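Local coordinates for protein PT26-6P (PDB 2WB7) that is of unknown function but is encoded by an extrachromosomal mobile element of a Thermococcus species and combines two immunoglobulin-like domains with a helical domain, at residues N2-I10 with L475-M486; A66-N77 with I118-K129. All coordinates share one frame; numbering follows the deposited sequence.

Interaction 1: residues N2-I10 with L475-M486; sequences NATINDDDI and LNYLNAAKKHEM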
# COMPACT_ATOMS: atom_id res chain seq x y z
N ASN A 2 26.13 15.22 18.39
CA ASN A 2 25.99 16.50 17.69
C ASN A 2 25.16 16.52 16.40
O ASN A 2 24.78 15.49 15.85
CB ASN A 2 27.38 17.03 17.37
CG ASN A 2 28.08 16.17 16.35
OD1 ASN A 2 27.84 16.29 15.14
ND2 ASN A 2 28.93 15.27 16.82
N ALA A 3 24.90 17.73 15.91
CA ALA A 3 24.21 17.92 14.65
C ALA A 3 25.22 18.09 13.54
O ALA A 3 25.03 17.65 12.41
CB ALA A 3 23.33 19.16 14.72
N THR A 4 26.32 18.72 13.87
CA THR A 4 27.19 19.24 12.85
C THR A 4 28.11 18.18 12.24
O THR A 4 28.28 18.11 11.02
CB THR A 4 27.94 20.45 13.39
OG1 THR A 4 28.77 21.01 12.37
CG2 THR A 4 28.78 20.06 14.62
N ILE A 5 28.68 17.31 13.07
CA ILE A 5 29.52 16.23 12.55
C ILE A 5 28.75 14.95 12.22
O ILE A 5 29.00 14.32 11.20
CB ILE A 5 30.65 15.91 13.53
CG1 ILE A 5 31.53 17.14 13.71
CG2 ILE A 5 31.47 14.70 13.05
CD1 ILE A 5 32.70 16.90 14.59
N ASN A 6 27.81 14.59 13.09
CA ASN A 6 27.04 13.35 12.98
C ASN A 6 25.69 13.48 12.30
O ASN A 6 25.11 12.49 11.85
CB ASN A 6 26.80 12.77 14.37
CG ASN A 6 27.93 11.90 14.83
OD1 ASN A 6 29.11 12.29 14.75
ND2 ASN A 6 27.60 10.71 15.31
N ASP A 7 25.18 14.70 12.25
CA ASP A 7 23.86 14.94 11.69
C ASP A 7 22.78 14.20 12.48
O ASP A 7 21.84 13.67 11.91
CB ASP A 7 23.86 14.53 10.23
CG ASP A 7 25.06 15.08 9.49
OD1 ASP A 7 25.12 16.31 9.26
OD2 ASP A 7 25.96 14.29 9.14
N ASP A 8 22.91 14.20 13.80
CA ASP A 8 21.88 13.68 14.69
C ASP A 8 20.63 14.56 14.69
O ASP A 8 19.66 14.26 15.36
CB ASP A 8 22.41 13.56 16.11
CG ASP A 8 23.39 12.41 16.27
OD1 ASP A 8 23.03 11.28 15.85
OD2 ASP A 8 24.52 12.62 16.80
N ASP A 9 20.66 15.66 13.96
CA ASP A 9 19.48 16.51 13.88
C ASP A 9 18.60 16.13 12.70
O ASP A 9 17.49 16.63 12.55
CB ASP A 9 19.86 18.00 13.82
CG ASP A 9 20.79 18.35 12.66
OD1 ASP A 9 20.64 19.44 12.10
OD2 ASP A 9 21.69 17.55 12.30
N ILE A 10 19.10 15.24 11.85
CA ILE A 10 18.32 14.78 10.71
C ILE A 10 17.23 13.82 11.19
O ILE A 10 17.50 12.81 11.83
CB ILE A 10 19.20 14.09 9.64
CG1 ILE A 10 20.24 15.07 9.12
CG2 ILE A 10 18.33 13.53 8.52
CD1 ILE A 10 21.17 14.51 8.08
N LEU A 475 29.19 26.81 14.47
CA LEU A 475 28.56 25.51 14.27
C LEU A 475 27.35 25.64 13.36
O LEU A 475 27.25 24.92 12.36
CB LEU A 475 28.15 24.90 15.61
CG LEU A 475 29.28 24.38 16.50
CD1 LEU A 475 28.70 23.59 17.68
CD2 LEU A 475 30.29 23.54 15.70
N ASN A 476 26.45 26.57 13.68
CA ASN A 476 25.21 26.70 12.92
C ASN A 476 25.42 26.92 11.44
O ASN A 476 24.74 26.31 10.62
CB ASN A 476 24.33 27.78 13.50
CG ASN A 476 23.65 27.36 14.77
OD1 ASN A 476 23.66 26.19 15.13
ND2 ASN A 476 23.07 28.31 15.48
N TYR A 477 26.36 27.78 11.09
CA TYR A 477 26.62 28.03 9.69
C TYR A 477 27.28 26.84 8.99
O TYR A 477 26.98 26.57 7.81
CB TYR A 477 27.49 29.28 9.52
CG TYR A 477 26.71 30.57 9.40
CD1 TYR A 477 25.89 30.80 8.30
CD2 TYR A 477 26.82 31.57 10.37
CE1 TYR A 477 25.19 31.99 8.17
CE2 TYR A 477 26.13 32.76 10.24
CZ TYR A 477 25.31 32.96 9.13
OH TYR A 477 24.61 34.14 8.99
N LEU A 478 28.16 26.14 9.68
CA LEU A 478 28.75 24.93 9.11
C LEU A 478 27.64 23.91 8.88
O LEU A 478 27.56 23.27 7.83
CB LEU A 478 29.80 24.34 10.03
CG LEU A 478 31.13 25.09 10.09
CD1 LEU A 478 32.06 24.37 11.05
CD2 LEU A 478 31.72 25.22 8.68
N ASN A 479 26.75 23.77 9.85
CA ASN A 479 25.66 22.84 9.71
C ASN A 479 24.66 23.22 8.60
O ASN A 479 24.25 22.35 7.83
CB ASN A 479 24.95 22.64 11.04
CG ASN A 479 24.11 21.41 11.04
OD1 ASN A 479 22.89 21.48 11.22
ND2 ASN A 479 24.73 20.27 10.78
N ALA A 480 24.29 24.49 8.52
CA ALA A 480 23.47 24.96 7.41
C ALA A 480 24.18 24.62 6.12
O ALA A 480 23.59 24.08 5.19
CB ALA A 480 23.19 26.46 7.49
N ALA A 481 25.46 24.94 6.05
CA ALA A 481 26.22 24.68 4.85
C ALA A 481 26.24 23.18 4.48
O ALA A 481 26.16 22.81 3.31
CB ALA A 481 27.63 25.23 5.00
N LYS A 482 26.34 22.32 5.49
CA LYS A 482 26.36 20.88 5.25
C LYS A 482 25.05 20.35 4.63
O LYS A 482 25.06 19.61 3.63
CB LYS A 482 26.63 20.16 6.55
CG LYS A 482 27.24 18.81 6.37
CD LYS A 482 27.41 18.15 7.71
CE LYS A 482 28.00 16.77 7.59
NZ LYS A 482 27.80 16.09 8.91
N LYS A 483 23.93 20.73 5.25
CA LYS A 483 22.61 20.30 4.78
C LYS A 483 22.28 20.90 3.42
O LYS A 483 21.61 20.26 2.61
CB LYS A 483 21.53 20.69 5.76
CG LYS A 483 21.90 20.51 7.20
CD LYS A 483 22.21 19.09 7.58
CE LYS A 483 21.86 18.88 9.05
NZ LYS A 483 22.95 18.24 9.83
N HIS A 484 22.71 22.14 3.19
CA HIS A 484 22.54 22.74 1.86
C HIS A 484 23.28 21.90 0.82
O HIS A 484 22.74 21.66 -0.25
CB HIS A 484 23.01 24.21 1.79
CG HIS A 484 22.00 25.20 2.30
ND1 HIS A 484 20.67 25.18 1.92
CD2 HIS A 484 22.13 26.24 3.16
CE1 HIS A 484 20.03 26.16 2.52
NE2 HIS A 484 20.88 26.81 3.29
N GLU A 485 24.50 21.45 1.13
CA GLU A 485 25.20 20.61 0.16
C GLU A 485 24.47 19.29 -0.08
O GLU A 485 24.44 18.78 -1.20
CB GLU A 485 26.65 20.32 0.56
CG GLU A 485 27.42 19.77 -0.64
CD GLU A 485 28.62 18.87 -0.29
OE1 GLU A 485 29.00 18.80 0.90
OE2 GLU A 485 29.17 18.24 -1.23
N MSE A 486 23.87 18.75 0.98
CA MSE A 486 23.10 17.51 0.90
C MSE A 486 21.86 17.69 0.03
O MSE A 486 21.54 16.83 -0.80
CB MSE A 486 22.70 17.08 2.30
CG MSE A 486 23.86 16.53 3.14
SE MSE A 486 23.36 16.49 5.04
CE MSE A 486 24.70 15.30 5.79
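D7, D9, K482 and K483 form a salt-bridge network between the N-terminal segment and one side of a helix. K482 reaches it with an extended chain, its CG anti to the backbone N (chi1 -155°), and its NZ meets both oxygens of the D7 carboxylate on their syn sides, 2.7 Å from D7 OD1 and 2.6 Å from D7 OD2. K483, bent along its chain, brings NZ to the syn lone pair of D9 OD2 at 2.9 Å and to the anti lone pair of D7 OD1 at 3.0 Å, so that D7 OD1 accepts from two ammonium groups. K241 also pairs with D7, and D393 with K482.

K482 NZ also donates to T4 O, from above the carbonyl plane at 3.0 Å, and weakly to I5 O. The N-terminal loop is thus held against helix 471-499 of the C-terminal helical domain, with helix 393-404 also touching T4.

Apolar contacts lie at both ends of the charged centre. T4 CG2 meets L475 CD2 at 3.9 Å, the two side chains crossing at about a right angle. I10 CD1 approaches the selenium of selenomethionine M486 at 4.2 Å, while the methyl CE of M486 lies against the D7 carboxylate.

Interaction 2: residues A66-N77 with I118-K129; sequences AFPVQIRLEIPN and IADTLDLVTVMK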
# COMPACT_ATOMS: atom_id res chain seq x y z
N ALA A 66 -10.64 -8.63 -2.24
CA ALA A 66 -11.83 -9.42 -2.08
C ALA A 66 -12.47 -8.93 -0.79
O ALA A 66 -11.78 -8.37 0.07
CB ALA A 66 -11.46 -10.88 -1.98
N PHE A 67 -13.78 -9.09 -0.63
CA PHE A 67 -14.43 -8.49 0.53
C PHE A 67 -15.63 -9.31 0.95
O PHE A 67 -16.26 -9.95 0.12
CB PHE A 67 -14.85 -7.06 0.22
CG PHE A 67 -15.64 -6.93 -1.04
CD1 PHE A 67 -17.01 -7.08 -1.04
CD2 PHE A 67 -15.00 -6.67 -2.23
CE1 PHE A 67 -17.74 -6.97 -2.22
CE2 PHE A 67 -15.71 -6.55 -3.41
CZ PHE A 67 -17.08 -6.70 -3.41
N PRO A 68 -15.95 -9.27 2.25
CA PRO A 68 -17.07 -10.07 2.70
C PRO A 68 -18.36 -9.40 2.28
O PRO A 68 -18.48 -8.17 2.36
CB PRO A 68 -16.92 -10.04 4.23
CG PRO A 68 -16.02 -8.89 4.56
CD PRO A 68 -15.53 -8.28 3.25
N VAL A 69 -19.31 -10.19 1.83
CA VAL A 69 -20.63 -9.68 1.52
C VAL A 69 -21.62 -10.41 2.39
O VAL A 69 -21.61 -11.64 2.45
CB VAL A 69 -21.02 -9.92 0.05
CG1 VAL A 69 -22.49 -9.58 -0.17
CG2 VAL A 69 -20.14 -9.11 -0.87
N GLN A 70 -22.46 -9.64 3.07
CA GLN A 70 -23.55 -10.21 3.85
C GLN A 70 -24.88 -10.00 3.14
O GLN A 70 -25.19 -8.92 2.64
CB GLN A 70 -23.59 -9.61 5.25
CG GLN A 70 -22.89 -10.46 6.27
CD GLN A 70 -22.80 -9.78 7.62
OE1 GLN A 70 -22.04 -8.83 7.79
NE2 GLN A 70 -23.55 -10.28 8.59
N ILE A 71 -25.66 -11.08 3.08
CA ILE A 71 -27.02 -11.04 2.56
C ILE A 71 -28.02 -11.38 3.67
O ILE A 71 -27.95 -12.44 4.28
CB ILE A 71 -27.20 -12.06 1.43
CG1 ILE A 71 -26.11 -11.87 0.38
CG2 ILE A 71 -28.59 -11.93 0.83
CD1 ILE A 71 -25.83 -13.14 -0.45
N ARG A 72 -28.95 -10.47 3.92
CA ARG A 72 -29.93 -10.70 4.96
C ARG A 72 -31.35 -10.90 4.39
O ARG A 72 -31.90 -10.01 3.74
CB ARG A 72 -29.91 -9.56 5.95
CG ARG A 72 -30.95 -9.65 7.02
CD ARG A 72 -31.07 -8.32 7.70
NE ARG A 72 -31.37 -8.47 9.12
CZ ARG A 72 -30.45 -8.74 10.04
NH1 ARG A 72 -29.18 -8.89 9.69
NH2 ARG A 72 -30.82 -8.86 11.32
N LEU A 73 -31.92 -12.07 4.66
CA LEU A 73 -33.26 -12.41 4.20
C LEU A 73 -34.29 -12.33 5.33
O LEU A 73 -34.17 -13.06 6.31
CB LEU A 73 -33.26 -13.82 3.63
CG LEU A 73 -32.17 -14.18 2.62
CD1 LEU A 73 -32.39 -15.58 2.08
CD2 LEU A 73 -32.17 -13.18 1.50
N GLU A 74 -35.29 -11.47 5.21
CA GLU A 74 -36.40 -11.44 6.17
C GLU A 74 -37.62 -12.19 5.67
O GLU A 74 -38.17 -11.86 4.63
CB GLU A 74 -36.83 -10.01 6.48
CG GLU A 74 -35.68 -9.03 6.63
CD GLU A 74 -36.10 -7.60 6.27
OE1 GLU A 74 -35.20 -6.77 5.99
OE2 GLU A 74 -37.33 -7.32 6.24
N ILE A 75 -38.03 -13.20 6.42
CA ILE A 75 -39.35 -13.79 6.21
C ILE A 75 -40.37 -13.02 7.05
O ILE A 75 -40.37 -13.13 8.27
CB ILE A 75 -39.37 -15.28 6.59
CG1 ILE A 75 -38.03 -15.95 6.25
CG2 ILE A 75 -40.53 -15.97 5.93
CD1 ILE A 75 -37.65 -15.91 4.81
N PRO A 76 -41.24 -12.23 6.39
CA PRO A 76 -42.23 -11.49 7.16
C PRO A 76 -43.27 -12.43 7.75
O PRO A 76 -43.54 -13.49 7.17
CB PRO A 76 -42.88 -10.57 6.13
CG PRO A 76 -42.50 -11.09 4.78
CD PRO A 76 -41.49 -12.18 4.94
N ASN A 77 -43.85 -12.06 8.88
CA ASN A 77 -44.90 -12.87 9.49
C ASN A 77 -46.08 -13.10 8.54
O ASN A 77 -46.29 -12.31 7.63
CB ASN A 77 -45.39 -12.20 10.77
CG ASN A 77 -45.76 -13.20 11.83
OD1 ASN A 77 -46.21 -14.31 11.53
ND2 ASN A 77 -45.56 -12.82 13.09
N ILE A 118 -41.19 -19.11 8.93
CA ILE A 118 -42.20 -18.07 9.07
C ILE A 118 -41.74 -17.05 10.10
O ILE A 118 -41.07 -17.42 11.06
CB ILE A 118 -43.57 -18.65 9.47
CG1 ILE A 118 -44.62 -17.53 9.50
CG2 ILE A 118 -43.48 -19.40 10.80
CD1 ILE A 118 -45.95 -17.96 8.95
N ALA A 119 -42.07 -15.78 9.90
CA ALA A 119 -41.58 -14.69 10.76
C ALA A 119 -40.16 -14.95 11.28
O ALA A 119 -39.97 -15.34 12.43
CB ALA A 119 -42.53 -14.44 11.91
N ASP A 120 -39.16 -14.71 10.43
CA ASP A 120 -37.77 -15.07 10.74
C ASP A 120 -36.76 -14.23 9.98
O ASP A 120 -37.11 -13.48 9.07
CB ASP A 120 -37.53 -16.53 10.39
CG ASP A 120 -36.66 -17.21 11.40
OD1 ASP A 120 -36.00 -16.46 12.17
OD2 ASP A 120 -36.65 -18.47 11.45
N THR A 121 -35.49 -14.36 10.36
CA THR A 121 -34.41 -13.63 9.70
C THR A 121 -33.21 -14.51 9.44
O THR A 121 -32.75 -15.23 10.32
CB THR A 121 -33.94 -12.44 10.53
OG1 THR A 121 -34.95 -11.44 10.54
CG2 THR A 121 -32.69 -11.87 9.92
N LEU A 122 -32.71 -14.46 8.21
CA LEU A 122 -31.61 -15.32 7.80
C LEU A 122 -30.41 -14.51 7.33
O LEU A 122 -30.55 -13.59 6.52
CB LEU A 122 -32.07 -16.26 6.69
CG LEU A 122 -33.28 -17.11 7.07
CD1 LEU A 122 -33.57 -18.16 6.01
CD2 LEU A 122 -33.03 -17.75 8.44
N ASP A 123 -29.23 -14.86 7.83
CA ASP A 123 -27.99 -14.17 7.48
C ASP A 123 -27.09 -15.07 6.67
O ASP A 123 -26.63 -16.09 7.16
CB ASP A 123 -27.25 -13.72 8.74
CG ASP A 123 -27.91 -12.52 9.42
OD1 ASP A 123 -28.71 -11.80 8.76
OD2 ASP A 123 -27.61 -12.29 10.62
N LEU A 124 -26.82 -14.69 5.43
CA LEU A 124 -25.86 -15.39 4.60
C LEU A 124 -24.56 -14.59 4.44
O LEU A 124 -24.58 -13.37 4.23
CB LEU A 124 -26.46 -15.66 3.22
CG LEU A 124 -27.63 -16.64 3.14
CD1 LEU A 124 -28.24 -16.54 1.75
CD2 LEU A 124 -27.20 -18.07 3.44
N VAL A 125 -23.43 -15.28 4.54
CA VAL A 125 -22.14 -14.60 4.39
C VAL A 125 -21.32 -15.20 3.26
O VAL A 125 -21.17 -16.42 3.15
CB VAL A 125 -21.33 -14.57 5.70
CG1 VAL A 125 -20.01 -13.93 5.47
CG2 VAL A 125 -22.10 -13.79 6.76
N THR A 126 -20.79 -14.32 2.41
CA THR A 126 -19.92 -14.76 1.33
C THR A 126 -18.77 -13.77 1.09
O THR A 126 -18.67 -12.72 1.73
CB THR A 126 -20.73 -15.02 0.04
OG1 THR A 126 -19.95 -15.83 -0.85
CG2 THR A 126 -21.08 -13.73 -0.65
N VAL A 127 -17.87 -14.13 0.18
CA VAL A 127 -16.75 -13.28 -0.16
C VAL A 127 -16.85 -12.97 -1.63
O VAL A 127 -17.13 -13.86 -2.42
CB VAL A 127 -15.43 -14.01 0.08
CG1 VAL A 127 -14.26 -13.05 -0.11
CG2 VAL A 127 -15.40 -14.62 1.47
N MSE A 128 -16.62 -11.72 -2.00
CA MSE A 128 -16.69 -11.33 -3.41
C MSE A 128 -15.46 -10.53 -3.89
O MSE A 128 -14.54 -10.22 -3.11
CB MSE A 128 -17.98 -10.55 -3.69
CG MSE A 128 -19.27 -11.38 -3.49
SE MSE A 128 -19.74 -12.63 -4.95
CE MSE A 128 -20.19 -14.15 -3.85
N LYS A 129 -15.45 -10.20 -5.17
CA LYS A 129 -14.35 -9.44 -5.74
C LYS A 129 -14.71 -8.88 -7.12
O LYS A 129 -15.29 -9.58 -7.96
CB LYS A 129 -13.12 -10.33 -5.84
CG LYS A 129 -11.87 -9.61 -6.30
CD LYS A 129 -10.75 -10.59 -6.66
CE LYS A 129 -9.56 -9.83 -7.22
NZ LYS A 129 -8.62 -10.72 -7.94
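Two neighbouring antiparallel strands, 66-75 and 120-129, pair in a mixed sheet of the first immunoglobulin-like domain. Strand 66-75 bonds along its other edge to strand 52-62, which places it between two partners. The clear pairing runs from F67 with M128 to I75 with D120, and each hydrogen-bonded pair is closed by two backbone bonds. In the middle, I71 N donates to L124 O at 2.8 Å and the bond is returned from L124 N to I71 O.

Side chains of these pairs share one face. V69 CG2 packs on CG of selenomethionine M128 at 3.6 Å, and L73 CD1 approaches L124 CD1 diagonally at 4.3 Å. Strands 85-96 and 104-108 cover this side: W107 touches I71 and L124, and I87 touches L73 and L122, so two sheets pack face to face as in a beta sandwich. Near one end M128 O, which accepts from F67 N, also lies over one face of the F67 ring, offset toward its rim.

The other face carries P68, Q70 and R72 beside V127, V125 and D123. Q70 and V125 run side by side, with Q70 CG 3.5 Å from V125 CG2. R72 NH1 and D123 OD1 form a salt bridge of 3.1 Å; D123 OD1 lies well out of the guanidinium plane, so the attraction is between charges and no N-H points at it. Over one face of the same guanidinium, offset toward its rim, sits T121 CG2, 3.7 Å from R72 NE.

The two contacts occupy opposite sides of the chain's centre, with about 62 Å between their centres and about 38 Å between their nearest atoms. Interaction 1 joins parts of the chain more than 460 residues apart, bringing the N-terminal loop onto helix 471-499 of the C-terminal helical domain. Interaction 2 falls between those segments in sequence and pairs strands within the first immunoglobulin-like domain, with about 40 residues between them. They share no helix, strand or sheet. The chain therefore begins beside the helical domain, runs away to build the first immunoglobulin-like domain, and returns through the second before ending in the helices, so the N-terminal segment lies against helices from the far end of the sequence in one elongated molecule.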